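HTH-type transcriptional regulator cbl (Escherichia coli K12, PDB 2FYI) is a LysR-family DNA-binding transcription factor that may serve as an accessory regulator of the cys regulon, represented here by its cofactor-binding domain. Local coordinates at residues 85-90 and 165-170; 90-95 and 175-180; 106-111 and 133-138; 113-118 and 159-164. One frame throughout, in Å; residues are numbered along the deposited sequence.

Contacts 1, 2 and 4 belong to one mixed sheet, and contact 3 lies on the surface beside it. Strand 79-94 enters both contact 1 and contact 2, which share Ser90, and strand 161-165 carries the chain from contact 4 into contact 1. Contact 4 is the most buried, a parallel pairing of apolar strands; contact 2 is an antiparallel pairing that becomes exposed towards 175-176 and His95. Contact 1, nearest the centre of the chain, mixes one bridge pair with a carboxylate bound to backbone. Contact 3 has no strand: leucine packing and a weak ion pair join two helix ends. Arg179 of contact 2 reaches Ser168 of contact 1, and Tyr118 of contact 4 reaches Ala165.

Contact 1 of 4, residues 85-90 and 165-170; sequences FRWHHS and AEQSSG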
loop_
_atom_site.group_PDB
_atom_site.type_symbol
_atom_site.label_atom_id
_atom_site.label_comp_id
_atom_site.label_asym_id
_atom_site.label_seq_id
_atom_site.Cartn_x
_atom_site.Cartn_y
_atom_site.Cartn_z
ATOM N N PHE A 85 12.691 -14.594 -8.849
ATOM C CA PHE A 85 13.160 -15.434 -7.751
ATOM C C PHE A 85 11.963 -16.040 -7.024
ATOM O O PHE A 85 10.817 -15.652 -7.277
ATOM C CB PHE A 85 14.032 -14.644 -6.780
ATOM C CG PHE A 85 13.333 -13.484 -6.181
ATOM C CD1 PHE A 85 12.528 -13.650 -5.061
ATOM C CD2 PHE A 85 13.418 -12.217 -6.778
ATOM C CE1 PHE A 85 11.840 -12.574 -4.510
ATOM C CE2 PHE A 85 12.722 -11.118 -6.236
ATOM C CZ PHE A 85 11.925 -11.299 -5.094
ATOM N N ARG A 86 12.224 -17.000 -6.134
ATOM C CA ARG A 86 11.162 -17.577 -5.295
ATOM C C ARG A 86 11.169 -17.118 -3.847
ATOM O O ARG A 86 12.187 -16.691 -3.320
ATOM C CB ARG A 86 11.119 -19.086 -5.398
ATOM C CG ARG A 86 10.709 -19.470 -6.768
ATOM C CD ARG A 86 11.304 -20.776 -7.142
ATOM N NE ARG A 86 10.270 -21.806 -7.150
ATOM C CZ ARG A 86 9.969 -22.620 -6.131
ATOM N NH1 ARG A 86 10.632 -22.581 -4.956
ATOM N NH2 ARG A 86 8.985 -23.499 -6.302
ATOM N N TRP A 87 9.997 -17.158 -3.223
ATOM C CA TRP A 87 9.852 -16.671 -1.859
ATOM C C TRP A 87 8.704 -17.307 -1.122
ATOM O O TRP A 87 7.770 -17.829 -1.742
ATOM C CB TRP A 87 9.646 -15.186 -1.867
ATOM C CG TRP A 87 8.416 -14.753 -2.537
ATOM C CD1 TRP A 87 8.269 -14.454 -3.848
ATOM C CD2 TRP A 87 7.136 -14.526 -1.922
ATOM N NE1 TRP A 87 6.979 -14.041 -4.102
ATOM C CE2 TRP A 87 6.263 -14.074 -2.933
ATOM C CE3 TRP A 87 6.644 -14.656 -0.611
ATOM C CZ2 TRP A 87 4.920 -13.749 -2.675
ATOM C CZ3 TRP A 87 5.313 -14.331 -0.360
ATOM C CH2 TRP A 87 4.466 -13.890 -1.389
ATOM N N HIS A 88 8.785 -17.247 0.207
ATOM C CA HIS A 88 7.813 -17.884 1.085
ATOM C C HIS A 88 7.232 -16.906 2.070
ATOM O O HIS A 88 7.852 -15.893 2.412
ATOM C CB HIS A 88 8.496 -18.937 1.926
ATOM C CG HIS A 88 8.803 -20.197 1.194
ATOM N ND1 HIS A 88 7.948 -21.276 1.191
ATOM C CD2 HIS A 88 9.878 -20.565 0.463
ATOM C CE1 HIS A 88 8.475 -22.256 0.480
ATOM N NE2 HIS A 88 9.646 -21.850 0.031
ATOM N N HIS A 89 6.057 -17.233 2.585
ATOM C CA HIS A 89 5.502 -16.444 3.675
ATOM C C HIS A 89 6.152 -16.814 4.985
ATOM O O HIS A 89 6.532 -17.970 5.218
ATOM C CB HIS A 89 4.019 -16.683 3.811
ATOM C CG HIS A 89 3.223 -16.177 2.659
ATOM N ND1 HIS A 89 2.665 -17.015 1.719
ATOM C CD2 HIS A 89 2.897 -14.919 2.291
ATOM C CE1 HIS A 89 2.026 -16.292 0.820
ATOM N NE2 HIS A 89 2.146 -15.017 1.148
ATOM N N SER A 90 6.268 -15.847 5.869
ATOM C CA SER A 90 6.604 -16.223 7.211
ATOM C C SER A 90 5.626 -15.624 8.237
ATOM O O SER A 90 4.712 -14.876 7.889
ATOM C CB SER A 90 8.087 -16.005 7.511
ATOM O OG SER A 90 8.415 -14.641 7.619
ATOM N N ALA A 165 5.139 -11.959 3.418
ATOM C CA ALA A 165 6.281 -12.269 2.562
ATOM C C ALA A 165 7.588 -12.211 3.364
ATOM O O ALA A 165 7.822 -11.244 4.059
ATOM C CB ALA A 165 6.318 -11.259 1.435
ATOM N N GLU A 166 8.451 -13.217 3.263
ATOM C CA GLU A 166 9.652 -13.221 4.107
ATOM C C GLU A 166 10.587 -12.015 3.871
ATOM O O GLU A 166 11.280 -11.556 4.778
ATOM C CB GLU A 166 10.421 -14.533 3.954
ATOM C CG GLU A 166 10.874 -14.796 2.507
ATOM C CD GLU A 166 11.734 -16.066 2.309
ATOM O OE1 GLU A 166 11.724 -16.617 1.186
ATOM O OE2 GLU A 166 12.416 -16.505 3.259
ATOM N N GLN A 167 10.591 -11.499 2.652
ATOM C CA GLN A 167 11.491 -10.415 2.232
ATOM C C GLN A 167 11.178 -9.035 2.825
ATOM O O GLN A 167 11.964 -8.108 2.684
ATOM C CB GLN A 167 11.328 -10.369 0.754
ATOM C CG GLN A 167 10.565 -11.615 0.495
ATOM C CD GLN A 167 9.570 -11.494 -0.586
ATOM O OE1 GLN A 167 9.525 -10.520 -1.323
ATOM N NE2 GLN A 167 8.785 -12.512 -0.735
ATOM N N SER A 168 10.034 -8.903 3.491
ATOM C CA SER A 168 9.610 -7.634 4.043
ATOM C C SER A 168 10.219 -7.382 5.391
ATOM O O SER A 168 10.022 -6.343 5.969
ATOM C CB SER A 168 8.099 -7.595 4.171
ATOM O OG SER A 168 7.665 -8.706 4.889
ATOM N N SER A 169 10.942 -8.351 5.915
ATOM C CA SER A 169 11.671 -8.131 7.149
ATOM C C SER A 169 12.770 -7.096 6.900
ATOM O O SER A 169 13.016 -6.214 7.747
ATOM C CB SER A 169 12.300 -9.434 7.639
ATOM O OG SER A 169 13.470 -9.701 6.898
ATOM N N GLY A 170 13.418 -7.213 5.738
ATOM C CA GLY A 170 14.617 -6.450 5.423
ATOM C C GLY A 170 15.027 -5.435 6.485
ATOM O O GLY A 170 15.619 -5.785 7.527
#
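His89 and Ala165 form an antiparallel, non-hydrogen-bonded pair, His89 CA lying 4.4 Å from Ala165 CA, just where strand 161-165 gives way to the 3-10 segment 166-168. The domain has the two-lobed fold of the periplasmic-binding-protein type, and 85-90 is consistent with a crossover between its lobes: Phe85 and Trp87 bond through their backbones to strand 189-196, whereas Ser90 bonds to Val164. Glu166 holds the backbone of His88 at two points. Glu166 N donates to His88 O at 2.9 Å, close to the direction of the C=O bond (162° at the oxygen). Glu166 OE1 accepts from His88 N at 3.2 Å, and this donor stands 48° out of the carboxylate plane. The carboxylate gets there because CG sits between backbone N and carbonyl carbon (chi1 59°), folding an otherwise extended chain back alongside His88. The second oxygen, OE2, forms a salt bridge with Arg183. On the apolar side, Ala165 CB approaches Trp87 CZ3 obliquely at 3.7 Å. CZ3 in turn lies over one face of the His89 imidazole, near its rim, while Ser70 holds Trp87 NE1 and Thr123 O holds His89 NE2. The Gln167 amide is modelled too close to the indole for its pose to be trusted. In the turn that follows, Ala165 O accepts from Ser168 N and, in its carbonyl plane, from Ser168 OG at 2.7 Å.

Contact 2 of 4, residues 90-95 and 175-180; sequences SLLVPH and ENLIRL
Leu91 and Leu180 exchange two backbone bonds, N to O in each direction, and Val93 and Ile178 do the same further along. The shorter bond of the first pair, Leu180 N to Leu91 O, is 2.7 Å. The strand segments run at 153° to each other, and between the two hydrogen-bonded pairs Leu92 faces Arg179 in a non-hydrogen-bonded pair. Arg179 can be followed outward from that position. Its CB passes Ser90 OG and Leu91 O; Arg179 CG lies 4.0 Å from Leu92 CD1, with Ser90 OG on hand as well. NE is again beside Leu92 CD1, and Arg179 NH1 comes to 3.7 Å from Ser90 OG. NH2 reaches beyond the strands, to a salt bridge with Glu174 and a hydrogen bond with Ser168, which together fix the far end of the guanidinium. Leu92 also serves Leu177: with its CG opposite the backbone N (chi1 -176°), Leu92 CD2 meets Leu177 CD1 at 3.8 Å. Replacing Leu92 by an alanine would probably leave a gap beside Leu177 CD1 and strip the aliphatic part of Arg179 of an apolar neighbour. On the other face of the sheet, Val93 CG2 touches Leu180 CD1 at 4.0 Å. Helix 148-157 packs on Leu92, Leu177 and Arg179 through Lys152 and Val155, and Leu92 N bonds to Gly162 on the far edge of its strand. Strand 79-94, running against both 161-165 and 177-180, makes this a mixed sheet backed by helix 148-157, which fits the alpha/beta lobe of a binding-protein-like domain.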
loop_
_atom_site.group_PDB
_atom_site.type_symbol
_atom_site.label_atom_id
_atom_site.label_comp_id
_atom_site.label_asym_id
_atom_site.label_seq_id
_atom_site.Cartn_x
_atom_site.Cartn_y
_atom_site.Cartn_z
ATOM N N SER A 90 6.268 -15.847 5.869
ATOM C CA SER A 90 6.604 -16.223 7.211
ATOM C C SER A 90 5.626 -15.624 8.237
ATOM O O SER A 90 4.712 -14.876 7.889
ATOM C CB SER A 90 8.087 -16.005 7.511
ATOM O OG SER A 90 8.415 -14.641 7.619
ATOM N N LEU A 91 5.767 -16.021 9.495
ATOM C CA LEU A 91 4.750 -15.691 10.486
ATOM C C LEU A 91 5.300 -14.587 11.351
ATOM O O LEU A 91 6.386 -14.718 11.911
ATOM C CB LEU A 91 4.387 -16.935 11.310
ATOM C CG LEU A 91 3.222 -16.800 12.294
ATOM C CD1 LEU A 91 1.978 -16.390 11.578
ATOM C CD2 LEU A 91 2.961 -18.081 13.016
ATOM N N LEU A 92 4.574 -13.480 11.433
ATOM C CA LEU A 92 5.030 -12.321 12.228
ATOM C C LEU A 92 4.249 -12.178 13.542
ATOM O O LEU A 92 3.042 -11.997 13.533
ATOM C CB LEU A 92 4.921 -11.041 11.395
ATOM C CG LEU A 92 5.421 -9.717 11.980
ATOM C CD1 LEU A 92 6.900 -9.774 12.201
ATOM C CD2 LEU A 92 5.072 -8.544 11.067
ATOM N N VAL A 93 4.920 -12.278 14.673
ATOM C CA VAL A 93 4.201 -12.257 15.959
ATOM C C VAL A 93 4.886 -11.382 16.984
ATOM O O VAL A 93 6.073 -11.137 16.880
ATOM C CB VAL A 93 4.101 -13.649 16.601
ATOM C CG1 VAL A 93 3.335 -14.571 15.695
ATOM C CG2 VAL A 93 5.474 -14.209 16.897
ATOM N N PRO A 94 4.145 -10.879 17.974
ATOM C CA PRO A 94 4.795 -10.107 19.036
ATOM C C PRO A 94 5.801 -10.922 19.845
ATOM O O PRO A 94 5.683 -12.140 19.934
ATOM C CB PRO A 94 3.629 -9.674 19.923
ATOM C CG PRO A 94 2.425 -9.831 19.094
ATOM C CD PRO A 94 2.685 -10.935 18.150
ATOM N N HIS A 95 6.773 -10.231 20.437
ATOM C CA HIS A 95 7.888 -10.878 21.146
ATOM C C HIS A 95 7.470 -11.969 22.132
ATOM O O HIS A 95 8.158 -12.994 22.254
ATOM C CB HIS A 95 8.802 -9.858 21.861
ATOM C CG HIS A 95 10.025 -9.471 21.078
ATOM N ND1 HIS A 95 10.660 -10.330 20.205
ATOM C CD2 HIS A 95 10.748 -8.323 21.061
ATOM C CE1 HIS A 95 11.704 -9.723 19.667
ATOM N NE2 HIS A 95 11.777 -8.502 20.166
ATOM N N GLU A 175 10.795 -3.757 15.875
ATOM C CA GLU A 175 11.224 -3.587 17.281
ATOM C C GLU A 175 11.036 -4.790 18.215
ATOM O O GLU A 175 11.994 -5.399 18.686
ATOM C CB GLU A 175 10.487 -2.379 17.901
ATOM C CG GLU A 175 9.130 -1.946 17.186
ATOM C CD GLU A 175 7.926 -2.971 17.256
ATOM O OE1 GLU A 175 7.502 -3.414 18.358
ATOM O OE2 GLU A 175 7.370 -3.292 16.179
ATOM N N ASN A 176 9.772 -5.086 18.495
ATOM C CA ASN A 176 9.361 -6.109 19.439
ATOM C C ASN A 176 8.510 -7.148 18.758
ATOM O O ASN A 176 7.623 -7.738 19.379
ATOM C CB ASN A 176 8.517 -5.503 20.555
ATOM C CG ASN A 176 9.270 -4.493 21.354
ATOM O OD1 ASN A 176 9.781 -4.809 22.428
ATOM N ND2 ASN A 176 9.370 -3.271 20.834
ATOM N N LEU A 177 8.745 -7.337 17.472
ATOM C CA LEU A 177 8.105 -8.404 16.755
ATOM C C LEU A 177 9.186 -9.383 16.384
ATOM O O LEU A 177 10.363 -9.030 16.359
ATOM C CB LEU A 177 7.456 -7.877 15.486
ATOM C CG LEU A 177 6.476 -6.725 15.600
ATOM C CD1 LEU A 177 5.812 -6.563 14.254
ATOM C CD2 LEU A 177 5.457 -6.993 16.685
ATOM N N ILE A 178 8.782 -10.611 16.073
ATOM C CA ILE A 178 9.706 -11.666 15.664
ATOM C C ILE A 178 9.094 -12.464 14.507
ATOM O O ILE A 178 7.870 -12.647 14.452
ATOM C CB ILE A 178 10.068 -12.572 16.871
ATOM C CG1 ILE A 178 10.848 -13.807 16.430
ATOM C CG2 ILE A 178 8.822 -12.961 17.650
ATOM C CD1 ILE A 178 11.572 -14.509 17.582
ATOM N N ARG A 179 9.932 -12.904 13.569
ATOM C CA ARG A 179 9.470 -13.725 12.440
ATOM C C ARG A 179 9.654 -15.219 12.726
ATOM O O ARG A 179 10.741 -15.647 13.015
ATOM C CB ARG A 179 10.216 -13.322 11.168
ATOM C CG ARG A 179 9.540 -12.200 10.410
ATOM C CD ARG A 179 10.519 -11.183 9.756
ATOM N NE ARG A 179 9.797 -9.982 9.288
ATOM C CZ ARG A 179 9.063 -9.928 8.162
ATOM N NH1 ARG A 179 8.980 -10.991 7.354
ATOM N NH2 ARG A 179 8.424 -8.805 7.828
ATOM N N LEU A 180 8.599 -16.012 12.677
ATOM C CA LEU A 180 8.762 -17.451 12.866
ATOM C C LEU A 180 8.718 -18.145 11.500
ATOM O O LEU A 180 7.909 -17.778 10.616
ATOM C CB LEU A 180 7.689 -17.999 13.790
ATOM C CG LEU A 180 7.509 -17.329 15.166
ATOM C CD1 LEU A 180 6.438 -17.961 16.053
ATOM C CD2 LEU A 180 8.832 -17.332 15.852
#

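Contact 3 of 4, residues 106-111 and 133-138; sequences TLESIA and ARKGLL
Ala111 and Leu137 make the closest apolar contact between the two helix ends, Ala111 CB lying 3.5 Å from Leu137 CD1. Next to them Leu107 and Lys135 cross at about a right angle, and Leu107 CD1 touches the aliphatic chain of Lys135 at CG, 4.2 Å away. The outermost pair is ionic: Lys135 NZ stands 3.5 Å from Glu108 OE2, a salt bridge whose hydrogen bond is weak. Glu108 was modelled in two conformers, and the water that links the same two atoms sits improbably near NZ, so this end of the contact is tentative. A bend at chi2 of Lys135 (-48°) brings its methylenes past the carboxylate on the way to the ammonium group. Behind these residues, each backbone is fixed by its own helix end. Helix 107-110 starts at the N-cap Thr106, whose OG1 shares a hydrogen bond with Ser109 OG at 3.1 Å. Ile110 N to Thr106 O and Ala111 N to Leu107 O (2.8 Å) are its helical backbone bonds. Helix 125-134 stops in a Schellman motif: Gly136 N returns to Ala133 O at 2.9 Å, Leu137 N returns to Phe132 O, and Gly136 takes a positive phi (66°). That turn brings Lys135 and Leu137 against the first helix. Further in, Phe132 packs against both Leu107 and Ala111. Crystal neighbours touch Lys135, Leu137 and Ala111 alike, so the lattice may bias both parts; the long, weak bond and the two conformers of Glu108 suggest an ion pair that adds little to this surface contact.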
loop_
_atom_site.group_PDB
_atom_site.type_symbol
_atom_site.label_atom_id
_atom_site.label_comp_id
_atom_site.label_asym_id
_atom_site.label_seq_id
_atom_site.Cartn_x
_atom_site.Cartn_y
_atom_site.Cartn_z
ATOM N N THR A 106 2.244 -25.748 13.606
ATOM C CA THR A 106 1.468 -26.492 12.591
ATOM C C THR A 106 0.379 -25.587 12.036
ATOM O O THR A 106 0.110 -24.494 12.603
ATOM C CB THR A 106 0.790 -27.705 13.194
ATOM O OG1 THR A 106 -0.218 -27.259 14.111
ATOM C CG2 THR A 106 1.790 -28.607 13.925
ATOM N N LEU A 107 -0.246 -26.010 10.938
ATOM C CA LEU A 107 -1.307 -25.201 10.315
ATOM C C LEU A 107 -2.458 -25.046 11.276
ATOM O O LEU A 107 -2.940 -23.945 11.518
ATOM C CB LEU A 107 -1.797 -25.831 9.031
ATOM C CG LEU A 107 -0.917 -25.476 7.840
ATOM C CD1 LEU A 107 -1.188 -26.357 6.598
ATOM C CD2 LEU A 107 -1.121 -24.030 7.520
ATOM N N GLU A 108 -2.847 -26.181 11.831
ATOM C CA GLU A 108 -3.877 -26.314 12.841
ATOM C C GLU A 108 -3.688 -25.363 14.043
ATOM O O GLU A 108 -4.661 -24.792 14.549
ATOM C CB GLU A 108 -3.900 -27.777 13.269
ATOM C CG GLU A 108 -3.872 -28.800 12.073
ATOM C CD GLU A 108 -2.480 -29.049 11.426
ATOM O OE1 GLU A 108 -1.544 -28.244 11.600
ATOM O OE2 GLU A 108 -2.330 -30.056 10.706
ATOM N N SER A 109 -2.447 -25.176 14.486
ATOM C CA SER A 109 -2.140 -24.235 15.534
ATOM C C SER A 109 -2.355 -22.831 15.048
ATOM O O SER A 109 -2.962 -22.003 15.716
ATOM C CB SER A 109 -0.697 -24.325 15.919
ATOM O OG SER A 109 -0.485 -25.511 16.625
ATOM N N ILE A 110 -1.785 -22.512 13.900
ATOM C CA ILE A 110 -1.868 -21.151 13.470
ATOM C C ILE A 110 -3.340 -20.840 13.263
ATOM O O ILE A 110 -3.779 -19.711 13.487
ATOM C CB ILE A 110 -1.075 -20.959 12.192
ATOM C CG1 ILE A 110 0.408 -21.254 12.471
ATOM C CG2 ILE A 110 -1.312 -19.570 11.594
ATOM C CD1 ILE A 110 1.347 -21.081 11.238
ATOM N N ALA A 111 -4.126 -21.840 12.870
ATOM C CA ALA A 111 -5.494 -21.542 12.450
ATOM C C ALA A 111 -6.395 -21.016 13.579
ATOM O O ALA A 111 -7.446 -20.427 13.327
ATOM C CB ALA A 111 -6.109 -22.726 11.766
ATOM N N ALA A 133 -6.860 -25.209 3.388
ATOM C CA ALA A 133 -7.930 -26.066 2.870
ATOM C C ALA A 133 -7.512 -27.510 2.914
ATOM O O ALA A 133 -8.325 -28.376 3.147
ATOM C CB ALA A 133 -8.289 -25.699 1.518
ATOM N N ARG A 134 -6.238 -27.788 2.698
ATOM C CA ARG A 134 -5.787 -29.159 2.855
ATOM C C ARG A 134 -6.062 -29.658 4.265
ATOM O O ARG A 134 -6.236 -30.824 4.440
ATOM C CB ARG A 134 -4.310 -29.317 2.531
ATOM C CG ARG A 134 -3.984 -29.320 1.051
ATOM C CD ARG A 134 -2.439 -29.212 0.814
ATOM N NE ARG A 134 -2.066 -28.154 -0.150
ATOM C CZ ARG A 134 -1.269 -27.106 0.106
ATOM N NH1 ARG A 134 -0.713 -26.946 1.315
ATOM N NH2 ARG A 134 -1.030 -26.208 -0.858
ATOM N N LYS A 135 -6.130 -28.805 5.282
ATOM C CA LYS A 135 -6.542 -29.315 6.596
ATOM C C LYS A 135 -8.038 -29.195 6.915
ATOM O O LYS A 135 -8.412 -29.244 8.092
ATOM C CB LYS A 135 -5.781 -28.635 7.716
ATOM C CG LYS A 135 -4.331 -28.858 7.663
ATOM C CD LYS A 135 -4.033 -30.288 7.458
ATOM C CE LYS A 135 -2.608 -30.421 6.976
ATOM N NZ LYS A 135 -1.993 -31.610 7.636
ATOM N N GLY A 136 -8.893 -29.039 5.900
ATOM C CA GLY A 136 -10.320 -28.730 6.128
ATOM C C GLY A 136 -10.671 -27.369 6.765
ATOM O O GLY A 136 -11.785 -27.208 7.277
ATOM N N LEU A 137 -9.753 -26.395 6.715
ATOM C CA LEU A 137 -9.907 -25.165 7.460
ATOM C C LEU A 137 -10.012 -23.880 6.646
ATOM O O LEU A 137 -9.375 -23.745 5.593
ATOM C CB LEU A 137 -8.710 -24.983 8.358
ATOM C CG LEU A 137 -8.632 -25.842 9.610
ATOM C CD1 LEU A 137 -7.270 -25.672 10.250
ATOM C CD2 LEU A 137 -9.804 -25.504 10.593
ATOM N N LEU A 138 -10.786 -22.922 7.176
ATOM C CA LEU A 138 -10.735 -21.501 6.782
ATOM C C LEU A 138 -9.886 -20.701 7.766
ATOM O O LEU A 138 -10.002 -20.893 8.962
ATOM C CB LEU A 138 -12.126 -20.894 6.794
ATOM C CG LEU A 138 -13.116 -21.471 5.793
ATOM C CD1 LEU A 138 -14.520 -20.923 6.077
ATOM C CD2 LEU A 138 -12.652 -21.147 4.401
HETATM O O HOH W 1 -3.160 -32.811 9.475
#

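Contact 4 of 4, residues 113-118 and 159-164; sequences WPLITY and LGIGLV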
loop_
_atom_site.group_PDB
_atom_site.type_symbol
_atom_site.label_atom_id
_atom_site.label_comp_id
_atom_site.label_asym_id
_atom_site.label_seq_id
_atom_site.Cartn_x
_atom_site.Cartn_y
_atom_site.Cartn_z
ATOM N N TRP A 113 -5.713 -18.600 15.611
ATOM C CA TRP A 113 -5.557 -17.180 15.966
ATOM C C TRP A 113 -6.094 -16.248 14.903
ATOM O O TRP A 113 -6.222 -16.643 13.732
ATOM C CB TRP A 113 -4.101 -16.866 16.190
ATOM C CG TRP A 113 -3.501 -17.802 17.125
ATOM C CD1 TRP A 113 -3.081 -19.111 16.879
ATOM C CD2 TRP A 113 -3.249 -17.550 18.480
ATOM N NE1 TRP A 113 -2.589 -19.666 18.037
ATOM C CE2 TRP A 113 -2.687 -18.731 19.033
ATOM C CE3 TRP A 113 -3.448 -16.443 19.290
ATOM C CZ2 TRP A 113 -2.318 -18.818 20.338
ATOM C CZ3 TRP A 113 -3.113 -16.533 20.582
ATOM C CH2 TRP A 113 -2.534 -17.712 21.108
ATOM N N PRO A 114 -6.433 -15.008 15.293
ATOM C CA PRO A 114 -6.817 -13.980 14.307
ATOM C C PRO A 114 -5.703 -13.718 13.275
ATOM O O PRO A 114 -4.610 -13.402 13.670
ATOM C CB PRO A 114 -7.051 -12.734 15.197
ATOM C CG PRO A 114 -7.388 -13.290 16.526
ATOM C CD PRO A 114 -6.524 -14.506 16.675
ATOM N N LEU A 115 -5.951 -13.857 11.980
ATOM C CA LEU A 115 -4.885 -13.578 11.009
ATOM C C LEU A 115 -4.965 -12.209 10.400
ATOM O O LEU A 115 -6.065 -11.678 10.140
ATOM C CB LEU A 115 -4.913 -14.522 9.853
ATOM C CG LEU A 115 -4.502 -15.900 10.294
ATOM C CD1 LEU A 115 -4.271 -16.777 9.044
ATOM C CD2 LEU A 115 -3.254 -15.797 11.183
ATOM N N ILE A 116 -3.788 -11.648 10.144
ATOM C CA ILE A 116 -3.683 -10.405 9.438
ATOM C C ILE A 116 -2.829 -10.718 8.248
ATOM O O ILE A 116 -1.650 -11.009 8.375
ATOM C CB ILE A 116 -3.008 -9.344 10.275
ATOM C CG1 ILE A 116 -3.686 -9.233 11.621
ATOM C CG2 ILE A 116 -3.031 -7.993 9.568
ATOM C CD1 ILE A 116 -2.877 -8.412 12.535
ATOM N N THR A 117 -3.430 -10.686 7.075
ATOM C CA THR A 117 -2.705 -11.105 5.895
ATOM C C THR A 117 -3.221 -10.444 4.632
ATOM O O THR A 117 -4.138 -9.622 4.695
ATOM C CB THR A 117 -2.688 -12.615 5.753
ATOM O OG1 THR A 117 -1.588 -12.966 4.924
ATOM C CG2 THR A 117 -3.948 -13.114 5.133
ATOM N N TYR A 118 -2.610 -10.788 3.502
ATOM C CA TYR A 118 -2.956 -10.160 2.229
ATOM C C TYR A 118 -4.355 -10.523 1.787
ATOM O O TYR A 118 -4.843 -11.593 2.076
ATOM C CB TYR A 118 -1.956 -10.558 1.141
ATOM C CG TYR A 118 -0.541 -10.284 1.553
ATOM C CD1 TYR A 118 0.320 -11.338 1.853
ATOM C CD2 TYR A 118 -0.082 -8.980 1.692
ATOM C CE1 TYR A 118 1.615 -11.105 2.260
ATOM C CE2 TYR A 118 1.204 -8.735 2.094
ATOM C CZ TYR A 118 2.050 -9.811 2.386
ATOM O OH TYR A 118 3.349 -9.597 2.788
ATOM N N LEU A 159 -3.987 -6.607 17.296
ATOM C CA LEU A 159 -5.156 -7.156 16.614
ATOM C C LEU A 159 -5.118 -8.655 16.289
ATOM O O LEU A 159 -6.193 -9.258 16.200
ATOM C CB LEU A 159 -5.380 -6.400 15.335
ATOM C CG LEU A 159 -6.766 -6.523 14.730
ATOM C CD1 LEU A 159 -7.795 -5.800 15.611
ATOM C CD2 LEU A 159 -6.736 -5.937 13.326
ATOM N N GLY A 160 -3.918 -9.236 16.110
ATOM C CA GLY A 160 -3.743 -10.617 15.622
ATOM C C GLY A 160 -2.315 -10.970 15.160
ATOM O O GLY A 160 -1.379 -10.200 15.349
ATOM N N ILE A 161 -2.105 -12.128 14.565
ATOM C CA ILE A 161 -0.779 -12.438 14.036
ATOM C C ILE A 161 -0.736 -12.270 12.507
ATOM O O ILE A 161 -1.783 -12.196 11.848
ATOM C CB ILE A 161 -0.373 -13.870 14.379
ATOM C CG1 ILE A 161 -1.314 -14.850 13.680
ATOM C CG2 ILE A 161 -0.378 -14.071 15.866
ATOM C CD1 ILE A 161 -1.307 -16.219 14.230
ATOM N N GLY A 162 0.456 -12.215 11.930
ATOM C CA GLY A 162 0.544 -11.881 10.515
ATOM C C GLY A 162 1.212 -12.940 9.677
ATOM O O GLY A 162 2.182 -13.581 10.110
ATOM N N LEU A 163 0.690 -13.145 8.475
ATOM C CA LEU A 163 1.420 -13.904 7.465
ATOM C C LEU A 163 1.967 -12.911 6.460
ATOM O O LEU A 163 1.196 -12.220 5.796
ATOM C CB LEU A 163 0.514 -14.931 6.804
ATOM C CG LEU A 163 0.348 -16.132 7.747
ATOM C CD1 LEU A 163 -0.752 -17.031 7.316
ATOM C CD2 LEU A 163 1.622 -16.926 7.833
ATOM N N VAL A 164 3.287 -12.778 6.395
ATOM C CA VAL A 164 3.917 -11.813 5.491
ATOM C C VAL A 164 4.988 -12.459 4.638
ATOM O O VAL A 164 5.653 -13.384 5.072
ATOM C CB VAL A 164 4.577 -10.659 6.248
ATOM C CG1 VAL A 164 3.563 -9.884 6.970
ATOM C CG2 VAL A 164 5.587 -11.184 7.234
#
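Pro114 O accepts from Ile161 N at 2.9 Å, the first rung of a parallel pairing whose strand segments lie 22° apart. Ile116 then uses both its peptide groups: Ile116 N donates to Ile161 O at 2.7 Å, and Ile116 O receives Leu163 N at 3.2 Å, the donor tilted 28° from the carbonyl plane. Gly162 CA adds a CA-H...O contact to the same oxygen. Past this rung a side chain takes over, Thr117 OG1 donating to Leu163 O at 3.0 Å; the hydroxyl can reach because it lies across from its own backbone N (chi1 -158°), on the carbonyl side. The polar groups facing outward are met too: Leu115 bonds to Asp140 and Val142, Thr117 to Leu143 and Ala145, and Gly162 to Leu92. Strand 115-118 is thus an inner strand of a beta-alpha-beta layout, with helix 125-134 over the face of Leu115 and Leu163 and helix 148-157 over that of Ile116. On the former face, Leu115 CD1 meets Leu163 CD1 at 3.9 Å, and Ile161 CD1 packs against Trp113 CB at 3.5 Å. At the far end the Tyr118 hydroxyl passes 3.5 Å from Val164 CA (OH to CA), accepts from Ala165 N and bonds to Ser148 OG. A phenylalanine at Tyr118 would probably leave Ala165 N and Ser148 OG without this partner just as the strand ends. With the backbone polar groups of the rungs paired, the hydrocarbon side chains can be buried on both faces, and hydroxyls carry the bonding on where the ladder stops.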